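Local atomic coordinates of endo-1,4-beta-mannanase (Eisenia fetida, PDB entry 5Y6T), a protein that probably hydrolyses internal beta-1,4-mannosidic bonds of mannan polysaccharides, as a cold-adapted endo-mannanase of glycoside hydrolase family 5. Residues Met27-Gln32 and Trp326-Gly331. Numbering follows the deposited sequence.
Sequences MNIAWQ and WQANGG
Asn28 and Ile29 meet Gln327 and Ala328 where the first and last strands of this family 5 (beta/alpha)8 barrel run out, side by side, into their C-terminal loops. Cis peptide bonds precede both Ala30 and Gln327, and a type I turn bends the chain from Gln327 to Gly330. Backbone pairing continues into the turn: Ala328 N donates to Asn28 O (2.8 Å), and Asn329 N to Ile29 O, less straight at 135°. The closure illustrates how amide side chains can extend such pairing. With its chain extended beyond CG (chi2 179°), Gln327 brings OE1 to Ala30 N at 2.8 Å, a nearly straight bond on a lone pair, while its NE2 holds Gly331 O. Asn329 OD1 forms an Asx turn with Gly331 N, and ND2 reaches Trp31 O, 2.8 Å away and above that carbonyl's plane. Gln327 OE1 and Asn329 ND2 both stand over the same face of the Trp31 indole, offset toward its rim. Trp326 presents its six-membered ring to Ala30 CB and Trp31, the two indole planes 68° apart. Asn28, hydrogen-bonded through OD1 to Arg67, rests its CB 3.6 Å from Trp326 CE3, and Gln327 CB sits 3.7 Å above the centre of the same indole.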
loop_
_atom_site.group_PDB
_atom_site.type_symbol
_atom_site.label_atom_id
_atom_site.label_comp_id
_atom_site.label_asym_id
_atom_site.label_seq_id
_atom_site.Cartn_x
_atom_site.Cartn_y
_atom_site.Cartn_z
ATOM N N MET A 27 -2.328 11.163 2.358
ATOM C CA MET A 27 -3.443 10.415 2.952
ATOM C C MET A 27 -3.762 9.190 2.162
ATOM O O MET A 27 -3.665 9.191 0.921
ATOM C CB MET A 27 -4.724 11.303 3.004
ATOM C CG MET A 27 -4.533 12.604 3.741
ATOM S SD MET A 27 -6.175 13.408 3.910
ATOM C CE MET A 27 -5.713 15.087 4.314
ATOM N N ASN A 28 -4.208 8.167 2.880
ATOM C CA ASN A 28 -4.970 7.150 2.259
ATOM C C ASN A 28 -6.294 7.785 1.843
ATOM O O ASN A 28 -6.885 8.506 2.656
ATOM C CB ASN A 28 -5.283 6.021 3.226
ATOM C CG ASN A 28 -4.099 5.170 3.547
ATOM O OD1 ASN A 28 -3.898 4.154 2.907
ATOM N ND2 ASN A 28 -3.370 5.535 4.599
ATOM N N ILE A 29 -6.742 7.509 0.631
ATOM C CA ILE A 29 -8.108 8.003 0.200
ATOM C C ILE A 29 -9.185 7.374 1.122
ATOM O O ILE A 29 -9.975 8.143 1.672
ATOM C CB ILE A 29 -8.387 7.947 -1.293
ATOM C CG1 ILE A 29 -7.285 8.692 -2.032
ATOM C CG2 ILE A 29 -9.742 8.528 -1.643
ATOM C CD1 ILE A 29 -7.012 10.078 -1.530
ATOM N N ALA A 30 -9.224 6.069 1.347
ATOM C CA ALA A 30 -8.644 5.010 0.491
ATOM C C ALA A 30 -9.550 4.636 -0.700
ATOM O O ALA A 30 -9.149 3.912 -1.614
ATOM C CB ALA A 30 -8.321 3.798 1.290
ATOM N N TRP A 31 -10.744 5.192 -0.704
ATOM C CA TRP A 31 -11.740 5.016 -1.736
ATOM C C TRP A 31 -12.755 6.137 -1.663
ATOM O O TRP A 31 -12.762 6.887 -0.730
ATOM C CB TRP A 31 -12.518 3.714 -1.624
ATOM C CG TRP A 31 -13.233 3.549 -0.278
ATOM C CD1 TRP A 31 -14.433 4.078 0.097
ATOM C CD2 TRP A 31 -12.704 2.899 0.862
ATOM N NE1 TRP A 31 -14.705 3.728 1.402
ATOM C CE2 TRP A 31 -13.651 3.018 1.905
ATOM C CE3 TRP A 31 -11.487 2.241 1.124
ATOM C CZ2 TRP A 31 -13.461 2.414 3.186
ATOM C CZ3 TRP A 31 -11.300 1.657 2.392
ATOM C CH2 TRP A 31 -12.246 1.786 3.410
ATOM N N GLN A 32 -13.558 6.244 -2.714
ATOM C CA GLN A 32 -14.800 7.068 -2.677
ATOM C C GLN A 32 -15.978 6.113 -2.603
ATOM O O GLN A 32 -16.725 6.097 -1.605
ATOM C CB GLN A 32 -14.882 7.970 -3.898
ATOM C CG GLN A 32 -16.144 8.836 -4.024
ATOM C CD GLN A 32 -16.304 9.846 -2.906
ATOM O OE1 GLN A 32 -15.367 10.187 -2.195
ATOM N NE2 GLN A 32 -17.528 10.308 -2.730
ATOM N N TRP A 326 -5.107 7.904 7.875
ATOM C CA TRP A 326 -6.302 7.149 7.606
ATOM C C TRP A 326 -7.553 8.017 8.009
ATOM O O TRP A 326 -7.705 8.353 9.183
ATOM C CB TRP A 326 -6.318 5.821 8.390
ATOM C CG TRP A 326 -7.461 4.976 7.977
ATOM C CD1 TRP A 326 -8.680 4.849 8.604
ATOM C CD2 TRP A 326 -7.540 4.193 6.788
ATOM N NE1 TRP A 326 -9.532 4.041 7.845
ATOM C CE2 TRP A 326 -8.835 3.588 6.753
ATOM C CE3 TRP A 326 -6.628 3.898 5.752
ATOM C CZ2 TRP A 326 -9.251 2.762 5.687
ATOM C CZ3 TRP A 326 -7.045 3.050 4.734
ATOM C CH2 TRP A 326 -8.340 2.495 4.723
ATOM N N GLN A 327 -8.470 8.271 7.088
ATOM C CA GLN A 327 -8.378 8.239 5.635
ATOM C C GLN A 327 -9.171 9.488 5.153
ATOM O O GLN A 327 -10.025 10.042 5.882
ATOM C CB GLN A 327 -8.981 7.015 4.967
ATOM C CG GLN A 327 -10.412 6.724 5.394
ATOM C CD GLN A 327 -11.021 5.482 4.699
ATOM O OE1 GLN A 327 -10.670 5.125 3.543
ATOM N NE2 GLN A 327 -11.987 4.843 5.363
ATOM N N ALA A 328 -8.861 9.951 3.931
ATOM C CA ALA A 328 -9.371 11.235 3.360
ATOM C C ALA A 328 -10.885 11.290 3.338
ATOM O O ALA A 328 -11.435 12.364 3.550
ATOM C CB ALA A 328 -8.823 11.501 1.984
ATOM N N ASN A 329 -11.533 10.138 3.198
ATOM C CA ASN A 329 -12.978 10.137 3.068
ATOM C C ASN A 329 -13.646 10.252 4.442
ATOM O O ASN A 329 -14.873 10.429 4.529
ATOM C CB ASN A 329 -13.555 8.942 2.237
ATOM C CG ASN A 329 -13.367 7.591 2.883
ATOM O OD1 ASN A 329 -13.448 7.449 4.114
ATOM N ND2 ASN A 329 -13.124 6.576 2.070
ATOM N N GLY A 330 -12.887 10.095 5.487
ATOM C CA GLY A 330 -13.333 10.377 6.850
ATOM C C GLY A 330 -14.102 9.278 7.498
ATOM O O GLY A 330 -14.560 9.405 8.654
ATOM N N GLY A 331 -14.225 8.148 6.809
ATOM C CA GLY A 331 -15.237 7.133 7.123
ATOM C C GLY A 331 -14.724 5.967 7.877
ATOM O O GLY A 331 -13.625 5.411 7.655
#